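Local coordinates for protein endonuclease V isoform X2 (Ciona intestinalis, PDB 6OZI) that probably cleaves nucleic acid strands near inosine in a metal-ion-dependent reaction, acting on inosine-containing RNA or DNA, at residues Ala10-Asn13 and Ser14-Glu17; Asp1-Thr5 and Asp6-Ala10. The protein carries 1 engineered substitution. All coordinates share one frame; numbering follows the deposited sequence.

Contact 1 (Ala10-Asn13 and Ser14-Glu17); sequences AEWN and SKQE
With chi1 at -176°, the E11 chain leaves the helix trans to its amide nitrogen and stays extended, while K15, one turn later, its CG anti to the carbonyl carbon and its chain bent at chi2 (148°), runs back toward it. The result is an i to i+4 salt bridge on helix 6-19, the N-terminal helix of this RNase H-clan nuclease. K15 NZ lies 2.7 Å from E11 OE2 and uses the anti lone pair of that oxygen, the one facing away from OE1. The methylenes of K15 follow the E11 backbone on the way, CG and CD each 3.5 Å from E11 O, and K15 CE also comes near E11 CG. K15 NZ sits at the edge of the W12 indole, near the ring plane, 4.1 Å from W12 CD1. Replacing K15 by an alanine is likely to leave the E11 carboxylate without its charge partner and to uncover that stretch of the indole edge. W12 itself turns inward, stacking on F88 and meeting the ring of Y85.

The polar ends of N13 and Q16 look elsewhere: N13 OD1 bonds the hydroxyl of Y85, and Q16 is held at both amide atoms, OE1 by R124 NE and NE2 by the S84 carbonyl. E17 reaches R20 through a further salt bridge. Beneath these side chains the main chain keeps regular alpha-helical bonds, the straightest being K15 N to E11 O, 2.9 Å with an N-H...O angle of 172°.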
# COMPACT_ATOMS: atom_id res chain seq x y z
N ALA A 10 -7.41 -11.04 -33.81
CA ALA A 10 -6.81 -11.59 -35.02
C ALA A 10 -5.75 -10.64 -35.59
O ALA A 10 -4.64 -11.07 -35.93
CB ALA A 10 -7.90 -11.86 -36.06
N GLU A 11 -6.08 -9.35 -35.67
CA GLU A 11 -5.13 -8.35 -36.16
C GLU A 11 -3.88 -8.29 -35.29
O GLU A 11 -2.75 -8.23 -35.80
CB GLU A 11 -5.81 -6.98 -36.20
CG GLU A 11 -4.96 -5.87 -36.78
CD GLU A 11 -5.65 -4.52 -36.71
OE1 GLU A 11 -6.81 -4.40 -37.17
OE2 GLU A 11 -5.04 -3.58 -36.17
N TRP A 12 -4.06 -8.31 -33.96
CA TRP A 12 -2.93 -8.28 -33.04
C TRP A 12 -2.04 -9.50 -33.23
O TRP A 12 -0.80 -9.38 -33.27
CB TRP A 12 -3.45 -8.19 -31.61
CG TRP A 12 -3.92 -6.83 -31.20
CD1 TRP A 12 -3.65 -5.65 -31.82
CD2 TRP A 12 -4.77 -6.51 -30.09
NE1 TRP A 12 -4.24 -4.61 -31.15
CE2 TRP A 12 -4.94 -5.11 -30.09
CE3 TRP A 12 -5.38 -7.27 -29.08
CZ2 TRP A 12 -5.71 -4.45 -29.13
CZ3 TRP A 12 -6.14 -6.62 -28.13
CH2 TRP A 12 -6.30 -5.22 -28.16
N ASN A 13 -2.65 -10.68 -33.34
CA ASN A 13 -1.89 -11.89 -33.61
C ASN A 13 -1.08 -11.76 -34.90
O ASN A 13 0.09 -12.17 -34.95
CB ASN A 13 -2.83 -13.10 -33.69
CG ASN A 13 -3.42 -13.46 -32.34
OD1 ASN A 13 -2.97 -12.99 -31.29
ND2 ASN A 13 -4.44 -14.31 -32.35
N SER A 14 -1.69 -11.18 -35.94
CA SER A 14 -0.98 -11.04 -37.21
C SER A 14 0.22 -10.11 -37.08
O SER A 14 1.34 -10.45 -37.51
CB SER A 14 -1.95 -10.54 -38.28
OG SER A 14 -1.24 -10.13 -39.43
N LYS A 15 0.03 -8.93 -36.48
CA LYS A 15 1.14 -8.01 -36.28
C LYS A 15 2.26 -8.67 -35.49
O LYS A 15 3.45 -8.51 -35.80
CB LYS A 15 0.67 -6.75 -35.56
CG LYS A 15 -0.24 -5.83 -36.36
CD LYS A 15 -1.22 -5.14 -35.41
CE LYS A 15 -1.69 -3.78 -35.89
NZ LYS A 15 -2.64 -3.17 -34.91
N GLN A 16 1.90 -9.42 -34.45
CA GLN A 16 2.92 -10.10 -33.65
C GLN A 16 3.67 -11.12 -34.49
O GLN A 16 4.91 -11.21 -34.42
CB GLN A 16 2.26 -10.75 -32.44
CG GLN A 16 1.82 -9.74 -31.39
CD GLN A 16 1.12 -10.37 -30.20
OE1 GLN A 16 0.67 -11.52 -30.26
NE2 GLN A 16 1.00 -9.61 -29.12
N GLU A 17 2.96 -11.87 -35.34
CA GLU A 17 3.64 -12.85 -36.18
C GLU A 17 4.61 -12.19 -37.15
O GLU A 17 5.69 -12.74 -37.42
CB GLU A 17 2.62 -13.70 -36.96
CG GLU A 17 1.82 -14.68 -36.11
CD GLU A 17 2.67 -15.84 -35.57
OE1 GLU A 17 3.83 -16.01 -36.00
OE2 GLU A 17 2.15 -16.59 -34.72

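Contact 2 (Asp1-Thr5 and Asp6-Ala10); sequences DNKIT and DEQIA. With nucleotides of chain D.
T5, in an extended conformation, ends the irregular N-terminal run, and D6 starts helix 6-19 with helical angles. The first backbone bond over this junction joins I9 N to T5 O at 2.9 Å. T5 is the N-cap: with chi1 at 60°, OG1 lies between its own backbone N and carbonyl carbon and accepts from Q8 N at 3.0 Å, the N-H...O angle being 156°. The Q8 chain bends at chi2 and folds back over the preceding loop, its CG 3.5 Å from K3 O. There Q8 OE1 meets the doubly bent K3 side chain, touching K3 CD at 3.3 Å and taking a weak hydrogen bond from NZ. On the buried side I4 CG2 packs against I9 CD1 at 4.0 Å, and I9 CG1 rests close to T5 O.

The same junction faces bound DNA. I4 O lies 3.0 Å from C2' of DA20 in chain D, whose sugar also meets I4 CG2, and D6 N lies 3.8 Å from C5' of DC21 in that chain. Chemically, the threonine hydroxyl takes up an amide N-H that the first turn cannot pair within the helix, whereas the DNA is met at its backbone, sugar carbons lying against I4 and the T5-D6 peptide and D6 packing on a phosphate.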
# COMPACT_ATOMS: atom_id res chain seq x y z
N ASP A 1 -14.36 0.96 -23.66
CA ASP A 1 -13.29 -0.03 -23.65
C ASP A 1 -13.51 -1.11 -24.71
O ASP A 1 -12.80 -2.12 -24.73
CB ASP A 1 -13.16 -0.67 -22.26
CG ASP A 1 -14.47 -1.28 -21.76
OD1 ASP A 1 -14.55 -1.58 -20.54
OD2 ASP A 1 -15.42 -1.46 -22.56
N ASN A 2 -14.48 -0.88 -25.59
CA ASN A 2 -14.92 -1.87 -26.57
C ASN A 2 -13.92 -2.10 -27.71
O ASN A 2 -14.32 -2.34 -28.85
CB ASN A 2 -16.27 -1.45 -27.14
CG ASN A 2 -16.30 0.00 -27.57
OD1 ASN A 2 -16.90 0.85 -26.91
ND2 ASN A 2 -15.63 0.30 -28.69
N LYS A 3 -12.61 -2.03 -27.43
CA LYS A 3 -11.61 -2.23 -28.47
C LYS A 3 -11.30 -3.71 -28.70
O LYS A 3 -11.01 -4.10 -29.84
CB LYS A 3 -10.33 -1.46 -28.12
CG LYS A 3 -9.04 -2.10 -28.64
CD LYS A 3 -8.76 -1.77 -30.10
CE LYS A 3 -7.87 -0.54 -30.23
NZ LYS A 3 -7.23 -0.45 -31.58
N ILE A 4 -11.35 -4.53 -27.65
CA ILE A 4 -10.99 -5.94 -27.77
C ILE A 4 -12.17 -6.69 -28.40
O ILE A 4 -13.21 -6.86 -27.78
CB ILE A 4 -10.61 -6.55 -26.42
CG1 ILE A 4 -9.41 -5.82 -25.81
CG2 ILE A 4 -10.29 -8.02 -26.56
CD1 ILE A 4 -9.02 -6.35 -24.44
N THR A 5 -12.01 -7.09 -29.66
CA THR A 5 -12.96 -7.90 -30.39
C THR A 5 -12.23 -9.13 -30.92
O THR A 5 -11.00 -9.22 -30.84
CB THR A 5 -13.60 -7.13 -31.55
OG1 THR A 5 -12.56 -6.72 -32.45
CG2 THR A 5 -14.33 -5.91 -31.04
N ASP A 6 -12.99 -10.08 -31.46
CA ASP A 6 -12.37 -11.22 -32.12
C ASP A 6 -11.48 -10.75 -33.28
O ASP A 6 -10.36 -11.25 -33.46
CB ASP A 6 -13.44 -12.20 -32.61
CG ASP A 6 -14.59 -11.49 -33.30
OD1 ASP A 6 -14.46 -10.29 -33.63
OD2 ASP A 6 -15.65 -12.13 -33.51
N GLU A 7 -11.96 -9.78 -34.05
CA GLU A 7 -11.19 -9.27 -35.17
C GLU A 7 -9.95 -8.54 -34.70
O GLU A 7 -8.88 -8.66 -35.31
CB GLU A 7 -12.06 -8.34 -36.02
CG GLU A 7 -13.40 -8.92 -36.42
CD GLU A 7 -14.18 -7.99 -37.32
OE1 GLU A 7 -13.74 -6.83 -37.51
OE2 GLU A 7 -15.25 -8.40 -37.82
N GLN A 8 -10.06 -7.79 -33.61
CA GLN A 8 -8.90 -7.09 -33.08
C GLN A 8 -7.85 -8.07 -32.58
O GLN A 8 -6.64 -7.85 -32.78
CB GLN A 8 -9.31 -6.13 -31.96
CG GLN A 8 -8.18 -5.25 -31.47
CD GLN A 8 -7.67 -4.30 -32.54
OE1 GLN A 8 -8.37 -3.37 -32.93
NE2 GLN A 8 -6.46 -4.56 -33.04
N ILE A 9 -8.28 -9.15 -31.94
CA ILE A 9 -7.34 -10.20 -31.52
C ILE A 9 -6.65 -10.80 -32.74
O ILE A 9 -5.44 -11.06 -32.72
CB ILE A 9 -8.07 -11.28 -30.69
CG1 ILE A 9 -8.65 -10.70 -29.40
CG2 ILE A 9 -7.14 -12.44 -30.39
CD1 ILE A 9 -7.64 -10.43 -28.33
N ALA A 10 -7.41 -11.04 -33.81
CA ALA A 10 -6.81 -11.59 -35.02
C ALA A 10 -5.75 -10.64 -35.59
O ALA A 10 -4.64 -11.07 -35.93
CB ALA A 10 -7.90 -11.86 -36.06
P DA D 20 -17.05 -10.82 -21.19
OP1 DA D 20 -17.77 -9.94 -20.25
OP2 DA D 20 -17.80 -11.85 -21.95
O5' DA D 20 -16.26 -9.93 -22.26
C5' DA D 20 -16.96 -9.16 -23.23
C4' DA D 20 -15.98 -8.36 -24.07
O4' DA D 20 -14.95 -7.82 -23.20
C3' DA D 20 -15.22 -9.17 -25.11
O3' DA D 20 -15.95 -9.23 -26.34
C2' DA D 20 -13.93 -8.37 -25.28
C1' DA D 20 -13.72 -7.74 -23.90
N9 DA D 20 -12.68 -8.41 -23.12
C8 DA D 20 -12.17 -9.67 -23.33
N7 DA D 20 -11.22 -10.00 -22.48
C5 DA D 20 -11.10 -8.89 -21.66
C6 DA D 20 -10.27 -8.61 -20.56
N6 DA D 20 -9.36 -9.47 -20.07
N1 DA D 20 -10.40 -7.40 -19.96
C2 DA D 20 -11.31 -6.54 -20.45
N3 DA D 20 -12.14 -6.69 -21.48
C4 DA D 20 -11.99 -7.90 -22.04
P DC D 21 -16.34 -10.65 -27.00
OP1 DC D 21 -16.82 -10.37 -28.37
OP2 DC D 21 -17.19 -11.38 -26.04
O5' DC D 21 -14.96 -11.46 -27.08
C5' DC D 21 -13.90 -11.01 -27.91
C4' DC D 21 -12.58 -11.63 -27.45
O4' DC D 21 -12.47 -11.49 -26.02
C3' DC D 21 -12.46 -13.13 -27.71
O3' DC D 21 -11.91 -13.35 -28.98
C2' DC D 21 -11.50 -13.58 -26.62
C1' DC D 21 -11.79 -12.61 -25.48
N1 DC D 21 -12.62 -13.19 -24.39
C2 DC D 21 -12.01 -13.97 -23.41
O2 DC D 21 -10.79 -14.16 -23.47
N3 DC D 21 -12.76 -14.50 -22.42
C4 DC D 21 -14.08 -14.27 -22.39
N4 DC D 21 -14.78 -14.81 -21.38
C5 DC D 21 -14.73 -13.47 -23.38
C6 DC D 21 -13.97 -12.96 -24.35

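In the fold
Contact 2 holds the start of helix 6-19 and contact 1 its next turns; they share A10, and their centres lie 11 Å apart. The W12 indole connects them directly: its CH2 packs 3.9 Å from I4 CG1 and its CZ2 4.1 Å from K3 CG, so the ring lies against the N-terminal loop. Both contacts sit on the same side of the chain's centre, their own centres about 20 and 23 Å from it. Contact 2 touches the bound DNA, I9 and D6 also packing on further nucleotides, while the nearest atom of contact 1 is about 5 Å from the nucleic acid. The helix thus flanks the nucleic acid with its N-terminal end.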